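Local coordinates for protein giant-lens (Drosophila melanogaster, PDB 3CGU) that antagonises epidermal growth factor receptor signalling by sequestering the activating ligand Spitz, without binding the receptor directly, at residues L124-P129 against R138-C143; A71-H76 against S120-T125; D25-A30 against L105-Q110. All coordinates share one frame; numbering follows the deposited sequence.

Contact 1 of 3, residues L124-P129 against R138-C143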
# COMPACT_ATOMS: atom_id res chain seq x y z
N LEU A 124 -5.84 -1.49 13.41
CA LEU A 124 -7.10 -1.55 14.11
C LEU A 124 -6.98 -2.58 15.23
O LEU A 124 -6.60 -3.73 15.00
CB LEU A 124 -8.22 -1.92 13.14
CG LEU A 124 -9.66 -1.60 13.58
CD1 LEU A 124 -10.65 -1.89 12.47
CD2 LEU A 124 -10.03 -2.38 14.84
N THR A 125 -7.28 -2.16 16.46
CA THR A 125 -7.07 -3.03 17.59
C THR A 125 -8.35 -3.36 18.36
O THR A 125 -8.51 -4.50 18.80
CB THR A 125 -6.00 -2.47 18.55
OG1 THR A 125 -5.77 -3.42 19.60
CG2 THR A 125 -6.45 -1.16 19.17
N LYS A 126 -9.24 -2.39 18.52
CA LYS A 126 -10.48 -2.56 19.31
C LYS A 126 -11.71 -1.93 18.67
O LYS A 126 -11.60 -0.93 17.96
CB LYS A 126 -10.33 -1.95 20.71
CG LYS A 126 -9.88 -2.91 21.79
CD LYS A 126 -11.04 -3.75 22.31
CE LYS A 126 -10.55 -4.82 23.30
NZ LYS A 126 -11.69 -5.47 24.06
N ARG A 127 -12.88 -2.52 18.94
CA ARG A 127 -14.17 -1.92 18.64
C ARG A 127 -14.98 -1.91 19.93
O ARG A 127 -14.93 -2.87 20.70
CB ARG A 127 -14.92 -2.72 17.58
CG ARG A 127 -15.56 -1.86 16.50
CD ARG A 127 -17.07 -2.12 16.34
NE ARG A 127 -17.40 -3.56 16.30
CZ ARG A 127 -18.60 -4.05 16.00
NH1 ARG A 127 -18.79 -5.37 15.99
NH2 ARG A 127 -19.61 -3.22 15.69
N GLU A 128 -15.72 -0.83 20.18
CA GLU A 128 -16.49 -0.70 21.42
C GLU A 128 -17.68 0.23 21.24
O GLU A 128 -17.61 1.19 20.46
CB GLU A 128 -15.60 -0.14 22.54
CG GLU A 128 -15.37 1.36 22.44
CD GLU A 128 -14.50 1.89 23.56
OE1 GLU A 128 -14.57 3.10 23.86
OE2 GLU A 128 -13.75 1.08 24.16
N PRO A 129 -18.78 -0.04 21.95
CA PRO A 129 -19.96 0.81 21.86
C PRO A 129 -19.63 2.25 22.24
O PRO A 129 -18.91 2.48 23.21
CB PRO A 129 -20.93 0.19 22.87
CG PRO A 129 -20.48 -1.23 23.01
CD PRO A 129 -18.98 -1.17 22.88
N ARG A 138 -17.25 2.41 18.18
CA ARG A 138 -16.04 3.19 18.19
C ARG A 138 -14.83 2.31 17.87
O ARG A 138 -14.52 1.36 18.61
CB ARG A 138 -15.90 3.88 19.54
CG ARG A 138 -14.62 4.67 19.70
CD ARG A 138 -14.83 5.87 20.59
NE ARG A 138 -15.50 5.50 21.84
CZ ARG A 138 -15.96 6.38 22.72
NH1 ARG A 138 -15.81 7.69 22.47
NH2 ARG A 138 -16.56 5.98 23.84
N TYR A 139 -14.15 2.63 16.77
CA TYR A 139 -13.00 1.85 16.31
C TYR A 139 -11.69 2.43 16.82
O TYR A 139 -11.43 3.63 16.67
CB TYR A 139 -12.99 1.78 14.79
CG TYR A 139 -14.15 0.99 14.22
CD1 TYR A 139 -15.38 1.59 13.98
CD2 TYR A 139 -14.02 -0.37 13.93
CE1 TYR A 139 -16.44 0.88 13.46
CE2 TYR A 139 -15.08 -1.10 13.41
CZ TYR A 139 -16.29 -0.47 13.18
OH TYR A 139 -17.35 -1.18 12.66
N LEU A 140 -10.87 1.57 17.40
CA LEU A 140 -9.66 2.03 18.07
C LEU A 140 -8.40 1.60 17.36
O LEU A 140 -8.23 0.42 17.03
CB LEU A 140 -9.63 1.51 19.51
CG LEU A 140 -10.30 2.31 20.62
CD1 LEU A 140 -11.53 3.03 20.13
CD2 LEU A 140 -10.65 1.37 21.77
N PHE A 141 -7.49 2.54 17.13
CA PHE A 141 -6.24 2.24 16.46
C PHE A 141 -5.06 2.52 17.35
O PHE A 141 -5.07 3.47 18.12
CB PHE A 141 -6.13 3.06 15.19
CG PHE A 141 -7.14 2.68 14.16
CD1 PHE A 141 -8.45 3.13 14.27
CD2 PHE A 141 -6.79 1.88 13.09
CE1 PHE A 141 -9.40 2.79 13.31
CE2 PHE A 141 -7.74 1.54 12.14
CZ PHE A 141 -9.06 2.01 12.25
N ALA A 142 -4.03 1.70 17.24
CA ALA A 142 -2.88 1.82 18.12
C ALA A 142 -1.64 1.86 17.27
O ALA A 142 -1.71 1.64 16.07
CB ALA A 142 -2.84 0.64 19.09
N CYS A 143 -0.49 2.13 17.89
CA CYS A 143 0.78 2.14 17.16
C CYS A 143 1.54 0.84 17.37
O CYS A 143 1.68 0.38 18.50
CB CYS A 143 1.66 3.32 17.61
SG CYS A 143 0.83 4.93 17.62
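The carbonyl oxygen of Leu140 is shared by two backbone amides. Thr125 N donates to Leu140 O at 2.8 Å. Lys126 N also reaches Leu140 O, at a weak 3.3 Å. Two successive residues facing one is a classic beta bulge, here in the antiparallel hairpin 122-129/136-143 of two-fingered domain 2. Beyond the bulge the ladder is regular. Leu140 N donates back to Lys126 O at 2.7 Å. Glu128 and Arg138 form the next hydrogen-bonded pair, with both of their backbone bonds made.

One face of the hairpin carries Leu124, Arg127, Tyr139 and Phe141. The CG of Arg127 sits over the Tyr139 ring, 3.5 Å from its centroid, as a CH-pi contact. The guanidinium lies further out, its plane 15° from that of the ring. Leu124 CG makes a second CH-pi contact, 4.2 Å from the Phe141 centroid. Leu124 holds CG anti to its backbone N (chi1 -161°), which brings CG over the Phe141 ring; CD1 of Leu124 also touches Tyr139 CD2.

On the other face Glu128 and Arg138 run side by side. Glu128 OE1 meets Arg138 NE at 3.3 Å in a salt bridge with a weak hydrogen bond. The two flat groups are steeply turned, 71° apart, and do not form a flat paired bridge. Lys126 CB packs on Leu140 CD2 at 3.5 Å.

Strand 122-129 is an edge of its four-stranded sheet within the chain. Strand 136-143 lies inside, bonded on its other flank to strand 95-102, where the Trp97 ring meets Phe141.

Contact 2 of 3, residues A71-H76 against S120-T125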
# COMPACT_ATOMS: atom_id res chain seq x y z
N ALA A 71 0.81 11.08 7.90
CA ALA A 71 0.96 10.04 6.88
C ALA A 71 0.78 8.67 7.52
O ALA A 71 1.34 8.41 8.57
CB ALA A 71 2.34 10.14 6.23
N ASP A 72 -0.01 7.80 6.89
CA ASP A 72 -0.30 6.47 7.44
C ASP A 72 -0.48 5.41 6.35
O ASP A 72 -1.57 5.28 5.79
CB ASP A 72 -1.55 6.52 8.31
CG ASP A 72 -2.04 5.13 8.71
OD1 ASP A 72 -1.23 4.35 9.27
OD2 ASP A 72 -3.24 4.81 8.48
N LYS A 73 0.58 4.70 6.08
CA LYS A 73 0.61 3.73 5.02
C LYS A 73 0.20 4.30 3.66
O LYS A 73 1.01 4.82 2.95
CB LYS A 73 -0.20 2.47 5.41
CG LYS A 73 0.10 2.00 6.79
CD LYS A 73 -0.37 0.60 7.08
CE LYS A 73 -1.87 0.50 7.25
NZ LYS A 73 -2.33 0.84 8.59
N THR A 74 -1.07 4.22 3.34
CA THR A 74 -1.53 4.49 2.02
C THR A 74 -2.38 5.73 2.03
O THR A 74 -2.98 6.09 1.05
CB THR A 74 -2.36 3.32 1.55
OG1 THR A 74 -3.31 3.75 0.59
CG2 THR A 74 -3.12 2.76 2.69
N ARG A 75 -2.41 6.39 3.16
CA ARG A 75 -3.34 7.46 3.41
C ARG A 75 -2.71 8.67 4.06
O ARG A 75 -1.71 8.55 4.75
CB ARG A 75 -4.45 6.92 4.29
CG ARG A 75 -5.42 6.02 3.54
CD ARG A 75 -6.57 5.60 4.44
NE ARG A 75 -7.84 5.59 3.73
CZ ARG A 75 -9.03 5.56 4.33
NH1 ARG A 75 -9.12 5.53 5.66
NH2 ARG A 75 -10.14 5.56 3.60
N HIS A 76 -3.31 9.84 3.84
CA HIS A 76 -2.91 11.06 4.55
C HIS A 76 -4.10 11.61 5.31
O HIS A 76 -5.21 11.66 4.78
CB HIS A 76 -2.43 12.12 3.57
CG HIS A 76 -1.10 11.82 2.96
ND1 HIS A 76 -0.58 10.55 2.92
CD2 HIS A 76 -0.20 12.63 2.33
CE1 HIS A 76 0.60 10.59 2.31
NE2 HIS A 76 0.85 11.84 1.94
N SER A 120 6.34 3.79 12.68
CA SER A 120 5.45 2.93 13.42
C SER A 120 4.09 3.04 12.75
O SER A 120 3.58 4.14 12.54
CB SER A 120 5.36 3.36 14.87
OG SER A 120 4.07 3.04 15.41
N VAL A 121 3.51 1.90 12.41
CA VAL A 121 2.28 1.90 11.62
C VAL A 121 1.05 1.60 12.47
O VAL A 121 1.10 0.77 13.37
CB VAL A 121 2.39 0.91 10.45
CG1 VAL A 121 1.04 0.66 9.79
CG2 VAL A 121 3.42 1.43 9.45
N THR A 122 -0.04 2.30 12.19
CA THR A 122 -1.26 2.10 12.95
C THR A 122 -1.96 0.81 12.53
O THR A 122 -1.82 0.36 11.40
CB THR A 122 -2.23 3.29 12.77
OG1 THR A 122 -2.75 3.29 11.42
CG2 THR A 122 -1.51 4.63 13.06
N TYR A 123 -2.71 0.21 13.44
CA TYR A 123 -3.52 -0.94 13.09
C TYR A 123 -4.76 -0.92 13.95
O TYR A 123 -4.75 -0.38 15.07
CB TYR A 123 -2.75 -2.25 13.30
CG TYR A 123 -2.39 -2.53 14.74
CD1 TYR A 123 -3.22 -3.28 15.54
CD2 TYR A 123 -1.21 -2.04 15.29
CE1 TYR A 123 -2.90 -3.55 16.86
CE2 TYR A 123 -0.88 -2.30 16.62
CZ TYR A 123 -1.74 -3.07 17.40
OH TYR A 123 -1.44 -3.36 18.72
N LEU A 124 -5.84 -1.49 13.41
CA LEU A 124 -7.10 -1.55 14.11
C LEU A 124 -6.98 -2.58 15.23
O LEU A 124 -6.60 -3.73 15.00
CB LEU A 124 -8.22 -1.92 13.14
CG LEU A 124 -9.66 -1.60 13.58
CD1 LEU A 124 -10.65 -1.89 12.47
CD2 LEU A 124 -10.03 -2.38 14.84
N THR A 125 -7.28 -2.16 16.46
CA THR A 125 -7.07 -3.03 17.59
C THR A 125 -8.35 -3.36 18.36
O THR A 125 -8.51 -4.50 18.80
CB THR A 125 -6.00 -2.47 18.55
OG1 THR A 125 -5.77 -3.42 19.60
CG2 THR A 125 -6.45 -1.16 19.17
O HOH W 1 1.15 5.00 10.93
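Thr122 OG1 donates a hydrogen bond to Asp72 OD1 at 2.8 Å, and Lys73 NZ donates one to Thr122 O at 2.9 Å. Asp72 and Lys73 are the first two residues of a type II' beta turn, Asp72 to Arg75, that closes the hairpin of strands 69-72 and 75-79. Two polar groups at this hairpin tip therefore grip one threonine at the start of strand 122-129. The contact ties two-fingered domain 1 to two-fingered domain 2.

The threonine hydroxyl comes to the carboxylate from above its plane, 43° out of it. Thr122 places OG1 between its backbone N and carbonyl carbon (chi1 69°), which turns the hydroxyl to Asp72. Bends at the last two torsions of Lys73 bring NZ to Thr122 O. The ion pair between Lys73 NZ and Asp72 OD1 is long, at 3.7 Å. The lysine charge would probably still help to stabilise the buried carboxylate.

The turn itself is closed by backbone bonds in both directions, Asp72 N to Arg75 O and Arg75 N to Asp72 O. Lys73 takes the second position of the turn. Its backbone N is bonded to Glu42 OE1 of the second subunit, so the hairpin tip also meets the partner chain.

Farther out, the aliphatic part of Lys73 crosses Val121 at about a right angle, near CG1. The modelled carbon spacing there is doubtful. Trp97 of strand 95-102 touches both Asp72 and Thr122. One water completes the link: it donates to Asp72 OD1 and to Ser120 O, both at 3.0 Å, and accepts from Thr122 N at 3.2 Å.

Contact 3 of 3, residues D25-A30 against L105-Q110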
# COMPACT_ATOMS: atom_id res chain seq x y z
N ASP A 25 -22.75 20.90 2.81
CA ASP A 25 -23.41 19.78 3.46
C ASP A 25 -22.62 19.26 4.67
O ASP A 25 -23.14 18.50 5.48
CB ASP A 25 -23.61 18.64 2.45
CG ASP A 25 -24.53 19.04 1.30
OD1 ASP A 25 -24.22 18.68 0.14
OD2 ASP A 25 -25.57 19.70 1.58
N LEU A 26 -21.36 19.70 4.76
CA LEU A 26 -20.43 19.23 5.78
C LEU A 26 -20.69 19.81 7.18
O LEU A 26 -21.01 20.98 7.32
CB LEU A 26 -19.01 19.58 5.34
CG LEU A 26 -18.19 18.48 4.66
CD1 LEU A 26 -19.01 17.76 3.61
CD2 LEU A 26 -16.94 19.08 4.06
N PRO A 27 -20.54 18.96 8.21
CA PRO A 27 -20.54 19.43 9.60
C PRO A 27 -19.29 20.21 9.99
O PRO A 27 -18.29 20.21 9.26
CB PRO A 27 -20.59 18.13 10.40
CG PRO A 27 -19.99 17.11 9.49
CD PRO A 27 -20.42 17.50 8.11
N VAL A 28 -19.35 20.87 11.14
CA VAL A 28 -18.19 21.55 11.67
C VAL A 28 -17.37 20.57 12.47
O VAL A 28 -17.90 19.73 13.18
CB VAL A 28 -18.58 22.73 12.58
CG1 VAL A 28 -17.31 23.40 13.14
CG2 VAL A 28 -19.44 23.73 11.82
N CYS A 29 -16.06 20.69 12.35
CA CYS A 29 -15.14 19.81 13.04
C CYS A 29 -14.98 20.08 14.52
O CYS A 29 -14.94 21.23 14.97
CB CYS A 29 -13.77 19.88 12.36
SG CYS A 29 -13.41 18.33 11.56
N ALA A 30 -14.88 18.99 15.28
CA ALA A 30 -14.52 19.06 16.69
C ALA A 30 -13.01 19.16 16.77
O ALA A 30 -12.32 18.83 15.81
CB ALA A 30 -15.01 17.83 17.42
N LEU A 105 -26.68 9.41 12.55
CA LEU A 105 -25.90 10.38 11.80
C LEU A 105 -25.41 9.85 10.45
O LEU A 105 -24.91 8.74 10.34
CB LEU A 105 -24.73 10.91 12.64
CG LEU A 105 -25.10 12.09 13.53
CD1 LEU A 105 -25.98 11.63 14.68
CD2 LEU A 105 -23.86 12.81 14.04
N ASN A 106 -25.57 10.68 9.43
CA ASN A 106 -25.05 10.39 8.11
C ASN A 106 -23.54 10.59 8.04
O ASN A 106 -22.94 10.49 6.97
CB ASN A 106 -25.75 11.28 7.08
CG ASN A 106 -26.01 12.70 7.61
OD1 ASN A 106 -25.14 13.29 8.27
ND2 ASN A 106 -27.19 13.23 7.32
N VAL A 107 -22.92 10.83 9.21
CA VAL A 107 -21.53 11.27 9.28
C VAL A 107 -20.68 10.50 10.31
O VAL A 107 -21.21 10.00 11.30
CB VAL A 107 -21.48 12.77 9.64
CG1 VAL A 107 -20.44 13.04 10.71
CG2 VAL A 107 -21.24 13.61 8.41
N THR A 108 -19.38 10.42 10.08
CA THR A 108 -18.46 9.79 11.04
C THR A 108 -17.32 10.73 11.44
O THR A 108 -16.84 11.52 10.63
CB THR A 108 -17.86 8.47 10.49
OG1 THR A 108 -17.22 8.71 9.23
CG2 THR A 108 -18.93 7.40 10.29
N GLU A 109 -16.89 10.65 12.69
CA GLU A 109 -15.78 11.49 13.16
C GLU A 109 -14.55 10.65 13.52
O GLU A 109 -14.66 9.58 14.12
CB GLU A 109 -16.20 12.38 14.34
CG GLU A 109 -17.03 13.61 13.93
CD GLU A 109 -16.95 14.78 14.93
OE1 GLU A 109 -17.45 14.61 16.08
OE2 GLU A 109 -16.41 15.86 14.57
N GLN A 110 -13.38 11.17 13.16
CA GLN A 110 -12.12 10.55 13.51
C GLN A 110 -11.30 11.53 14.34
O GLN A 110 -10.76 12.51 13.83
CB GLN A 110 -11.36 10.15 12.25
CG GLN A 110 -9.96 9.60 12.49
CD GLN A 110 -9.39 8.94 11.24
OE1 GLN A 110 -8.17 8.87 11.07
NE2 GLN A 110 -10.26 8.44 10.37
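Glu109 sends its side chain toward the loop residue Ala30 through two torsions. Its CG is anti to its own carbonyl carbon (chi1 -78°), and the chain stays extended at the next bond (chi2 -156°). This carries OE2 across to the backbone of 25-30. Glu109 OE2 stops 3.6 Å from Ala30 N and 3.7 Å from Ala30 CB. It also lies 4.4 Å from Cys29 CA. The approach to the amide is too long to count as a hydrogen bond.

The second point of touch is apolar. Val107 and Pro27 both direct their side chains at the opposing segment and slide past each other in opposite directions. Val107 CG2 rests against the proline ring, 3.9 Å from Pro27 CG and 4.0 Å from Pro27 CD.

The segments are a loop of two-fingered domain 1, between strands 14-17 and 34-39, and the residues 105-110 that lead into strand 108-112 of two-fingered domain 2. Cys29 is held to Cys50 by a disulfide. Gln18 OE1 accepts from Thr108 N, a further link between the two domains.

The backbones stay well apart, with Pro27 CA 8.2 Å from Val107 CA, and only 151 Å² is buried. The chemistry is one methyl-to-ring contact plus a carboxylate near a backbone amide. It implies a light surface contact, in which the Glu109 charge could be eased by the Ala30 N-H without a formal bond.

How the contacts relate
All three contacts involve two-fingered domain 2. Contact 1 lies within it, while contacts 2 and 3 each join it to domain 1. Contacts 1 and 2 share Leu124 and Thr125 on strand 122-129, with centres about 13 Å apart. Ala142 N lies 3.1 Å from Tyr123 O, a probable hydrogen bond that runs the hairpin ladder of contact 1 into contact 2. Contact 3 stands apart, its centre about 19 Å from that of contact 1 and 21 Å from that of contact 2. It reaches the same four-stranded sheet at the other outer strand, 108-112. The two-fingered repeats encircle Spitz, and contacts 2 and 3 probably influence how the first two are set against each other.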